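Local coordinates for protein SeviL (Septifer virgatus, PDB 6LF2) that binds the saccharides of the glycolipids GM1b and asialo-GM1 as an R-type lectin of beta-trefoil fold, at residues K63-N68 / T82-E87; P90-F95 / Q120-K125. One frame throughout, in Å; residues are numbered along the deposited sequence. Where two conformers were deposited one is given.

Contact 1 of 2, residues K63-N68 / T82-E87; sequences KFLQYN and TLWSLE
Trp84 reaches across to the backbone of Leu65 inside the beta-trefoil of this R-type lectin, joining strand 63-67 to strand 84-88. The two strands are not paired: the axes of the short strand segments 63-67 and 84-87 run at 78° to each other and come no closer than 10.4 Å, so a long side chain has to span the gap. Going outward along the tryptophan from CB, CG stands anti to the carbonyl carbon (chi1 -55°), which sends the indole toward strand 63-67. On the five-membered ring, NE1 gives its hydrogen to Leu65 O at 3.0 Å. The N-H points almost straight at the oxygen (171°), which lies in the indole plane, yet the nitrogen sits well above the plane of that carbonyl. Farther along, CZ2 meets Leu65 CG at 4.1 Å, while CD2 of the same leucine rests over one face of the ring, toward its rim. At the far end, CH2 touches Tyr67 CB at 4.0 Å. The indole is thus held by its one N-H and packed against aliphatic carbon from two residues.

Thr82 makes the second part of the contact. Its CG2 packs against Phe64 CB at 3.8 Å and Gln66 CB at 3.9 Å, the two residues that flank Leu65, while its OG1 bonds to Gln79 O. The amide of Gln66 leads away to Thr81 OG1. Leu65 O collects further partners: Thr82 CA makes a CH...O contact with it, and a water in the plane of the indole, at its edge, links it to Thr82 O, lying 2.8 Å from Leu65 O and 2.7 Å from Thr82 O.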
loop_
_atom_site.group_PDB
_atom_site.type_symbol
_atom_site.label_atom_id
_atom_site.label_comp_id
_atom_site.label_asym_id
_atom_site.label_seq_id
_atom_site.Cartn_x
_atom_site.Cartn_y
_atom_site.Cartn_z
ATOM N N LYS B 63 -2.756 7.883 20.301
ATOM C CA LYS B 63 -1.357 8.215 20.532
ATOM C C LYS B 63 -0.719 8.709 19.236
ATOM O O LYS B 63 -1.321 8.666 18.161
ATOM C CB LYS B 63 -0.575 7.013 21.078
ATOM C CG LYS B 63 -1.183 6.331 22.299
ATOM C CD LYS B 63 -0.261 5.225 22.783
ATOM C CE LYS B 63 -0.932 4.292 23.776
ATOM N NZ LYS B 63 -1.226 4.946 25.082
ATOM N N PHE B 64 0.531 9.159 19.346
ATOM C CA PHE B 64 1.222 9.804 18.239
ATOM C C PHE B 64 2.604 9.203 18.054
ATOM O O PHE B 64 3.318 8.969 19.026
ATOM C CB PHE B 64 1.345 11.304 18.473
ATOM C CG PHE B 64 0.034 11.979 18.744
ATOM C CD1 PHE B 64 -0.712 12.517 17.708
ATOM C CD2 PHE B 64 -0.449 12.083 20.044
ATOM C CE1 PHE B 64 -1.927 13.142 17.960
ATOM C CE2 PHE B 64 -1.655 12.703 20.301
ATOM C CZ PHE B 64 -2.398 13.231 19.260
ATOM N N LEU B 65 2.982 8.967 16.797
ATOM C CA LEU B 65 4.321 8.469 16.505
ATOM C C LEU B 65 5.384 9.514 16.839
ATOM O O LEU B 65 5.321 10.659 16.382
ATOM C CB LEU B 65 4.428 8.079 15.034
ATOM C CG LEU B 65 5.684 7.280 14.666
ATOM C CD1 LEU B 65 5.653 5.921 15.285
ATOM C CD2 LEU B 65 5.835 7.166 13.142
ATOM N N GLN B 66 6.380 9.102 17.607
ATOM C CA GLN B 66 7.347 10.012 18.196
ATOM C C GLN B 66 8.749 9.455 18.026
ATOM O O GLN B 66 8.957 8.243 18.074
ATOM C CB GLN B 66 7.056 10.210 19.692
ATOM C CG GLN B 66 8.002 11.154 20.422
ATOM C CD GLN B 66 7.725 11.187 21.913
ATOM O OE1 GLN B 66 7.397 10.158 22.517
ATOM N NE2 GLN B 66 7.838 12.370 22.515
ATOM N N TYR B 67 9.721 10.347 17.843
ATOM C CA TYR B 67 11.125 9.982 17.989
ATOM C C TYR B 67 11.731 10.856 19.074
ATOM O O TYR B 67 11.636 12.082 18.998
ATOM C CB TYR B 67 11.891 10.156 16.680
ATOM C CG TYR B 67 13.314 9.668 16.777
ATOM C CD1 TYR B 67 13.585 8.382 17.199
ATOM C CD2 TYR B 67 14.381 10.491 16.443
ATOM C CE1 TYR B 67 14.873 7.916 17.291
ATOM C CE2 TYR B 67 15.677 10.035 16.528
ATOM C CZ TYR B 67 15.915 8.750 16.952
ATOM O OH TYR B 67 17.203 8.288 17.037
ATOM N N ASN B 68 12.340 10.231 20.082
ATOM C CA ASN B 68 12.824 10.964 21.249
ATOM C C ASN B 68 14.338 11.130 21.257
ATOM O O ASN B 68 14.905 11.480 22.299
ATOM C CB ASN B 68 12.366 10.279 22.541
ATOM C CG ASN B 68 12.957 8.897 22.719
ATOM O OD1 ASN B 68 13.899 8.509 22.031
ATOM N ND2 ASN B 68 12.397 8.138 23.660
ATOM N N THR B 82 6.687 14.750 17.989
ATOM C CA THR B 82 5.740 13.994 17.181
ATOM C C THR B 82 5.498 14.650 15.825
ATOM O O THR B 82 4.635 14.193 15.065
ATOM C CB THR B 82 4.405 13.824 17.921
ATOM O OG1 THR B 82 3.763 15.093 18.094
ATOM C CG2 THR B 82 4.599 13.145 19.262
ATOM N N LEU B 83 6.247 15.699 15.495
ATOM C CA LEU B 83 6.112 16.365 14.207
ATOM C C LEU B 83 7.046 15.728 13.188
ATOM O O LEU B 83 8.226 15.504 13.473
ATOM C CB LEU B 83 6.408 17.863 14.313
ATOM C CG LEU B 83 5.497 18.662 15.237
ATOM C CD1 LEU B 83 5.977 20.103 15.313
ATOM C CD2 LEU B 83 4.077 18.615 14.740
ATOM N N TRP B 84 6.505 15.450 11.998
ATOM C CA TRP B 84 7.242 14.856 10.890
ATOM C C TRP B 84 6.943 15.668 9.648
ATOM O O TRP B 84 5.809 16.110 9.453
ATOM C CB TRP B 84 6.826 13.393 10.649
ATOM C CG TRP B 84 6.933 12.521 11.837
ATOM C CD1 TRP B 84 6.025 12.402 12.853
ATOM C CD2 TRP B 84 8.010 11.646 12.161
ATOM N NE1 TRP B 84 6.477 11.509 13.783
ATOM C CE2 TRP B 84 7.692 11.024 13.384
ATOM C CE3 TRP B 84 9.222 11.325 11.534
ATOM C CZ2 TRP B 84 8.535 10.102 13.993
ATOM C CZ3 TRP B 84 10.048 10.405 12.134
ATOM C CH2 TRP B 84 9.704 9.803 13.353
ATOM N N SER B 85 7.950 15.866 8.806
ATOM C CA SER B 85 7.717 16.436 7.492
ATOM C C SER B 85 7.859 15.350 6.434
ATOM O O SER B 85 8.540 14.340 6.639
ATOM C CB SER B 85 8.679 17.593 7.192
ATOM O OG SER B 85 10.025 17.183 7.324
ATOM N N LEU B 86 7.169 15.559 5.320
ATOM C CA LEU B 86 7.259 14.655 4.183
ATOM C C LEU B 86 8.300 15.197 3.210
ATOM O O LEU B 86 8.176 16.320 2.710
ATOM C CB LEU B 86 5.897 14.490 3.510
ATOM C CG LEU B 86 4.988 13.397 4.085
ATOM C CD1 LEU B 86 4.640 13.636 5.552
ATOM C CD2 LEU B 86 3.722 13.295 3.255
ATOM N N GLU B 87 9.329 14.399 2.954
ATOM C CA GLU B 87 10.406 14.772 2.041
ATOM C C GLU B 87 10.296 13.889 0.806
ATOM O O GLU B 87 10.562 12.686 0.875
ATOM C CB GLU B 87 11.765 14.614 2.710
ATOM C CG GLU B 87 12.944 15.017 1.827
ATOM C CD GLU B 87 14.289 14.780 2.502
ATOM O OE1 GLU B 87 14.627 15.518 3.462
ATOM O OE2 GLU B 87 15.004 13.841 2.081
HETATM O O HOH W 1 3.172 11.909 15.094
#

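Contact 2 of 2, residues P90-F95 / Q120-K125; sequences PEDKGF and QTESEK
Lys125 NZ sits between two acidic side chains of the 90-95 loop and forms salt bridges with both, 2.8 Å from Glu91 OE2 and 2.8 Å from Asp92 OD2. A third carboxylate, from its own segment, completes the salt-bridge network: Glu122 OE2 lies 2.7 Å from Lys125 NZ. The three acids offer different sides. Glu91 uses the anti side of OE2, Glu122 the syn side, both somewhat out of the carboxylate plane, and Asp92 OD2 is approached nearly along its C-O bond. The lysine chain is fully extended beyond CG, and both acids of the other loop cross it at about a right angle; its CD also passes 3.3 Å from Asp92 OD2. Glu91 gets there by folding: chi1 of 68° sets CG between the backbone N and the carbonyl carbon, and a bend at chi2 turns the carboxylate onto the amine.

Apart from the charges, the ring of Phe95 lies against the lysine backbone, CD2 being 4.1 Å from Lys125 C. A type II beta turn from Asp92 to Phe95, closed by Phe95 N to Asp92 O at 3.1 Å, joins the aspartate to the phenylalanine, and Phe95 also packs on Tyr13 of the second subunit. Across the contact, Glu124 OE1 accepts a hydrogen bond from Thr121 N at 2.8 Å and forms a salt bridge with Arg97, which also bonds Thr121 O and so probably helps to hold the loop that carries Glu122 and Lys125.

The contact clips together two loops of the trefoil, those leading into strands 96-100 and 126-130. Three carboxylates around one ammonium group carry more negative than positive charge, which Arg17, in long, weak ion pairs with Asp92 and Glu122, may partly offset; they would probably favour the protonated lysine.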
loop_
_atom_site.group_PDB
_atom_site.type_symbol
_atom_site.label_atom_id
_atom_site.label_comp_id
_atom_site.label_asym_id
_atom_site.label_seq_id
_atom_site.Cartn_x
_atom_site.Cartn_y
_atom_site.Cartn_z
ATOM N N PRO B 90 13.040 12.198 -4.978
ATOM C CA PRO B 90 12.997 12.612 -6.392
ATOM C C PRO B 90 12.981 11.446 -7.363
ATOM O O PRO B 90 12.250 11.472 -8.364
ATOM C CB PRO B 90 14.279 13.445 -6.554
ATOM C CG PRO B 90 14.714 13.794 -5.190
ATOM C CD PRO B 90 14.200 12.745 -4.255
ATOM N N GLU B 91 13.770 10.413 -7.086
ATOM C CA GLU B 91 13.930 9.299 -8.008
ATOM C C GLU B 91 12.797 8.283 -7.941
ATOM O O GLU B 91 12.722 7.417 -8.821
ATOM C CB GLU B 91 15.276 8.604 -7.748
ATOM C CG GLU B 91 15.397 7.858 -6.413
ATOM C CD GLU B 91 15.906 8.706 -5.257
ATOM O OE1 GLU B 91 15.810 9.955 -5.316
ATOM O OE2 GLU B 91 16.404 8.115 -4.266
ATOM N N ASP B 92 11.908 8.370 -6.949
ATOM C CA ASP B 92 10.823 7.395 -6.763
ATOM C C ASP B 92 9.520 8.153 -6.544
ATOM O O ASP B 92 9.111 8.377 -5.399
ATOM C CB ASP B 92 11.107 6.457 -5.589
ATOM C CG ASP B 92 12.340 5.607 -5.803
ATOM O OD1 ASP B 92 12.537 5.087 -6.928
ATOM O OD2 ASP B 92 13.114 5.469 -4.838
ATOM N N LYS B 93 8.858 8.513 -7.642
ATOM C CA LYS B 93 7.599 9.234 -7.549
ATOM C C LYS B 93 6.603 8.452 -6.700
ATOM O O LYS B 93 6.477 7.229 -6.821
ATOM C CB LYS B 93 7.038 9.482 -8.946
ATOM C CG LYS B 93 7.834 10.507 -9.736
ATOM C CD LYS B 93 7.696 11.891 -9.106
ATOM C CE LYS B 93 8.450 12.968 -9.888
ATOM N NZ LYS B 93 9.906 12.994 -9.568
ATOM N N GLY B 94 5.916 9.168 -5.812
ATOM C CA GLY B 94 4.952 8.567 -4.921
ATOM C C GLY B 94 5.489 8.214 -3.554
ATOM O O GLY B 94 4.694 7.928 -2.649
ATOM N N PHE B 95 6.808 8.241 -3.370
ATOM C CA PHE B 95 7.416 7.880 -2.098
ATOM C C PHE B 95 7.949 9.109 -1.373
ATOM O O PHE B 95 8.312 10.115 -1.990
ATOM C CB PHE B 95 8.537 6.859 -2.302
ATOM C CG PHE B 95 8.028 5.496 -2.688
ATOM C CD1 PHE B 95 7.753 5.201 -4.009
ATOM C CD2 PHE B 95 7.784 4.530 -1.722
ATOM C CE1 PHE B 95 7.271 3.958 -4.369
ATOM C CE2 PHE B 95 7.293 3.281 -2.083
ATOM C CZ PHE B 95 7.040 3.002 -3.408
ATOM N N GLN B 120 20.644 9.453 4.934
ATOM C CA GLN B 120 19.653 8.934 3.996
ATOM C C GLN B 120 20.046 7.529 3.552
ATOM O O GLN B 120 21.213 7.274 3.237
ATOM C CB GLN B 120 19.509 9.856 2.785
ATOM C CG GLN B 120 18.890 11.204 3.106
ATOM C CD GLN B 120 18.417 11.926 1.865
ATOM O OE1 GLN B 120 18.712 11.513 0.741
ATOM N NE2 GLN B 120 17.674 13.007 2.056
ATOM N N THR B 121 19.066 6.616 3.544
ATOM C CA THR B 121 19.257 5.222 3.158
ATOM C C THR B 121 18.066 4.765 2.324
ATOM O O THR B 121 17.042 5.441 2.239
ATOM C CB THR B 121 19.376 4.275 4.361
ATOM O OG1 THR B 121 18.060 4.010 4.871
ATOM C CG2 THR B 121 20.239 4.878 5.470
ATOM N N GLU B 122 18.200 3.576 1.739
ATOM C CA GLU B 122 17.172 3.055 0.847
ATOM C C GLU B 122 15.926 2.565 1.592
ATOM O O GLU B 122 14.837 2.532 1.007
ATOM C CB GLU B 122 17.782 1.935 -0.000
ATOM C CG GLU B 122 17.179 1.743 -1.371
ATOM C CD GLU B 122 17.167 3.003 -2.234
ATOM O OE1 GLU B 122 18.063 3.871 -2.105
ATOM O OE2 GLU B 122 16.236 3.115 -3.051
ATOM N N SER B 123 16.043 2.201 2.870
ATOM C CA SER B 123 14.913 1.704 3.647
ATOM C C SER B 123 14.135 2.814 4.367
ATOM O O SER B 123 13.302 2.514 5.230
ATOM C CB SER B 123 15.405 0.673 4.656
ATOM O OG SER B 123 16.583 1.148 5.270
ATOM N N GLU B 124 14.375 4.077 4.025
ATOM C CA GLU B 124 13.626 5.202 4.561
ATOM C C GLU B 124 12.514 5.673 3.641
ATOM O O GLU B 124 11.909 6.723 3.907
ATOM C CB GLU B 124 14.569 6.381 4.834
ATOM C CG GLU B 124 15.606 6.072 5.890
ATOM C CD GLU B 124 16.764 7.038 5.873
ATOM O OE1 GLU B 124 16.889 7.814 4.901
ATOM O OE2 GLU B 124 17.547 7.021 6.852
ATOM N N LYS B 125 12.254 4.958 2.536
ATOM C CA LYS B 125 11.289 5.408 1.536
ATOM C C LYS B 125 9.942 4.752 1.811
ATOM O O LYS B 125 9.849 3.522 1.847
ATOM C CB LYS B 125 11.782 5.076 0.129
ATOM C CG LYS B 125 13.107 5.734 -0.219
ATOM C CD LYS B 125 13.624 5.287 -1.570
ATOM C CE LYS B 125 14.924 5.996 -1.899
ATOM N NZ LYS B 125 15.420 5.636 -3.270
#

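The two contacts follow one another along the chain, contact 1 closing before contact 2 opens, with their centres about 18 Å apart. Strand 84-88 connects them: it contributes to contact 1 and leads into the 90-95 loop of contact 2, which turns back into its antiparallel partner, strand 96-100. They also approach directly, Glu87 OE2 lying 2.8 Å from Gln120 NE2. The centre of contact 1 lies about 6 Å from the centre of the chain and the contact ties strand 63-67 of the six-stranded sheet to strand 84-88; the centre of contact 2 lies about 14 Å from it, where peripheral loops join near the second subunit. Neither includes a residue of the glycan pocket, so both concern the trefoil framework.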